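Local coordinates for protein denovo NTF2 (PDB 6W40) that is a de novo designed NTF2-like protein, probably made to carry a pocket in its curved sheet, with no natural function assigned, at residues E53-E56 with E57-L61. Residues are numbered along the deposited sequence; the frame is centred on the assembly and turned at random.
Sequences EVVE and ELIRL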
ATOM      1  N   GLU A  53      23.066   2.876   8.950  1.00 49.90           N
ATOM      2  CA  GLU A  53      23.286   1.451   9.174  1.00 41.06           C
ATOM      3  C   GLU A  53      22.105   0.625   8.679  1.00 50.16           C
ATOM      4  O   GLU A  53      22.287  -0.468   8.130  1.00 45.87           O
ATOM      5  CB  GLU A  53      23.533   1.184  10.658  1.00 40.60           C
ATOM      6  CG  GLU A  53      24.937   1.502  11.143  1.00 49.59           C
ATOM      7  CD  GLU A  53      25.896   0.339  10.962  1.00 73.51           C
ATOM      8  OE1 GLU A  53      25.897  -0.277   9.875  1.00 74.95           O
ATOM      9  OE2 GLU A  53      26.643   0.033  11.915  1.00 91.36           O
ATOM     10  N   VAL A  54      20.886   1.133   8.865  1.00 41.55           N
ATOM     11  CA  VAL A  54      19.696   0.379   8.489  1.00 39.74           C
ATOM     12  C   VAL A  54      19.558   0.315   6.972  1.00 43.80           C
ATOM     13  O   VAL A  54      19.306  -0.753   6.401  1.00 48.64           O
ATOM     14  CB  VAL A  54      18.447   0.993   9.145  1.00 37.05           C
ATOM     15  CG1 VAL A  54      17.182   0.426   8.525  1.00 38.78           C
ATOM     16  CG2 VAL A  54      18.465   0.746  10.648  1.00 34.50           C
ATOM     17  N   VAL A  55      19.723   1.456   6.298  1.00 39.37           N
ATOM     18  CA  VAL A  55      19.543   1.497   4.849  1.00 40.30           C
ATOM     19  C   VAL A  55      20.549   0.586   4.157  1.00 46.15           C
ATOM     20  O   VAL A  55      20.197  -0.164   3.238  1.00 47.55           O
ATOM     21  CB  VAL A  55      19.639   2.948   4.340  1.00 42.90           C
ATOM     22  CG1 VAL A  55      19.790   2.975   2.827  1.00 42.39           C
ATOM     23  CG2 VAL A  55      18.406   3.734   4.760  1.00 47.74           C
ATOM     24  N   GLU A  56      21.810   0.622   4.593  1.00 45.42           N
ATOM     25  CA  GLU A  56      22.820  -0.243   3.992  1.00 44.13           C
ATOM     26  C   GLU A  56      22.488  -1.714   4.206  1.00 52.19           C
ATOM     27  O   GLU A  56      22.660  -2.536   3.296  1.00 52.37           O
ATOM     28  CB  GLU A  56      24.200   0.089   4.560  1.00 54.45           C
ATOM     29  CG  GLU A  56      25.275  -0.926   4.208  1.00 76.12           C
ATOM     30  CD  GLU A  56      26.641  -0.536   4.735  1.00 88.70           C
ATOM     31  OE1 GLU A  56      27.416   0.090   3.982  1.00 86.77           O
ATOM     32  OE2 GLU A  56      26.938  -0.848   5.908  1.00 91.01           O
ATOM     33  N   GLU A  57      22.001  -2.066   5.399  1.00 45.58           N
ATOM     34  CA  GLU A  57      21.670  -3.460   5.672  1.00 42.49           C
ATOM     35  C   GLU A  57      20.423  -3.892   4.910  1.00 48.35           C
ATOM     36  O   GLU A  57      20.390  -4.984   4.331  1.00 39.72           O
ATOM     37  CB  GLU A  57      21.482  -3.674   7.173  1.00 40.95           C
ATOM     38  CG  GLU A  57      21.245  -5.124   7.563  1.00 47.19           C
ATOM     39  CD  GLU A  57      22.442  -6.008   7.269  1.00 53.39           C
ATOM     40  OE1 GLU A  57      23.585  -5.515   7.363  1.00 62.81           O
ATOM     41  OE2 GLU A  57      22.239  -7.196   6.940  1.00 63.14           O
ATOM     42  N   LEU A  58      19.389  -3.048   4.900  1.00 46.27           N
ATOM     43  CA  LEU A  58      18.169  -3.380   4.172  1.00 42.19           C
ATOM     44  C   LEU A  58      18.443  -3.547   2.683  1.00 48.26           C
ATOM     45  O   LEU A  58      17.876  -4.436   2.037  1.00 48.55           O
ATOM     46  CB  LEU A  58      17.112  -2.301   4.406  1.00 39.59           C
ATOM     47  CG  LEU A  58      15.846  -2.383   3.552  1.00 47.69           C
ATOM     48  CD1 LEU A  58      15.075  -3.658   3.851  1.00 38.72           C
ATOM     49  CD2 LEU A  58      14.971  -1.156   3.767  1.00 52.02           C
ATOM     50  N   ILE A  59      19.316  -2.706   2.123  1.00 47.06           N
ATOM     51  CA  ILE A  59      19.647  -2.805   0.705  1.00 47.48           C
ATOM     52  C   ILE A  59      20.327  -4.135   0.405  1.00 44.00           C
ATOM     53  O   ILE A  59      20.039  -4.781  -0.610  1.00 48.22           O
ATOM     54  CB  ILE A  59      20.515  -1.608   0.275  1.00 53.79           C
ATOM     55  CG1 ILE A  59      19.654  -0.350   0.133  1.00 46.46           C
ATOM     56  CG2 ILE A  59      21.248  -1.905  -1.024  1.00 47.07           C
ATOM     57  CD1 ILE A  59      20.447   0.891  -0.211  1.00 49.67           C
ATOM     58  N   ARG A  60      21.235  -4.570   1.283  1.00 48.09           N
ATOM     59  CA  ARG A  60      21.870  -5.870   1.091  1.00 47.58           C
ATOM     60  C   ARG A  60      20.851  -6.998   1.182  1.00 48.97           C
ATOM     61  O   ARG A  60      20.922  -7.974   0.425  1.00 46.88           O
ATOM     62  CB  ARG A  60      22.982  -6.079   2.118  1.00 43.74           C
ATOM     63  CG  ARG A  60      23.558  -7.484   2.078  1.00 55.94           C
ATOM     64  CD  ARG A  60      24.367  -7.813   3.314  1.00 67.39           C
ATOM     65  NE  ARG A  60      24.477  -9.258   3.502  1.00 65.84           N
ATOM     66  CZ  ARG A  60      25.360 -10.032   2.879  1.00 69.14           C
ATOM     67  NH1 ARG A  60      26.222  -9.501   2.022  1.00 75.50           N
ATOM     68  NH2 ARG A  60      25.381 -11.336   3.113  1.00 61.88           N
ATOM     69  N   LEU A  61      19.896  -6.885   2.108  1.00 49.24           N
ATOM     70  CA  LEU A  61      18.854  -7.898   2.236  1.00 46.81           C
ATOM     71  C   LEU A  61      18.046  -8.017   0.950  1.00 45.18           C
ATOM     72  O   LEU A  61      17.768  -9.124   0.476  1.00 41.40           O
ATOM     73  CB  LEU A  61      17.942  -7.559   3.416  1.00 44.19           C
ATOM     74  CG  LEU A  61      16.684  -8.411   3.587  1.00 40.23           C
ATOM     75  CD1 LEU A  61      17.032  -9.791   4.111  1.00 57.62           C
ATOM     76  CD2 LEU A  61      15.703  -7.723   4.511  1.00 58.27           C
TER
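V55 and I59, one turn apart on the helix, lie side by side with their side chains pointing the same way, and the methyl CG1 of V55 meets the terminal CD1 of I59 at 3.7 Å. Each residue supplies a different branch: in V55 the touching methyl is the one opposite the backbone N (chi1 166°), whereas I59 swings CG1 beside its own N (chi1 -76°) and then runs extended, which carries CD1 back along the helix toward the valine. The same swing lays I59 CG1 against the carbonyl oxygen of V55, at 3.2 Å from V55 O, so the branch partly covers the acceptor of its own main-chain bond, I59 N to V55 O at 2.9 Å.

Four successive i to i+4 bonds, from E57, L58, I59 and R60 back to E53, V54, V55 and E56, make this regular alpha-helix. L58 N to V54 O is the shortest at 2.7 Å and nearly straight, with an N-H...O angle of 170°; the first and last of the four, E57 N to E53 O and R60 N to E56 O, are both 3.2 Å.

E53, E56 and E57 put three carboxylates within little more than one turn, none touching another: E56 OE2 and E57 OE1 stay 5.9 Å apart and E53 OE1 and E57 OE1 6.3 Å. R48 of strand 44-49 makes long, weak ion pairs with both E53 and E57, which probably eases their mutual repulsion.

V54, L58 and L61 form the buried face of the helix, V55 lies at its border, and I59, E53 and E56 are exposed. V54 and L58 pack on F37 of strand 35-41, which E57 also touches, and on F27 of helix 27-30; L58 also reaches I117 of strand 111-119, and V55 touches F27 and H28, so this part of helix 51-65 packs both on the curved sheet of the NTF2-like fold and on helix 27-30.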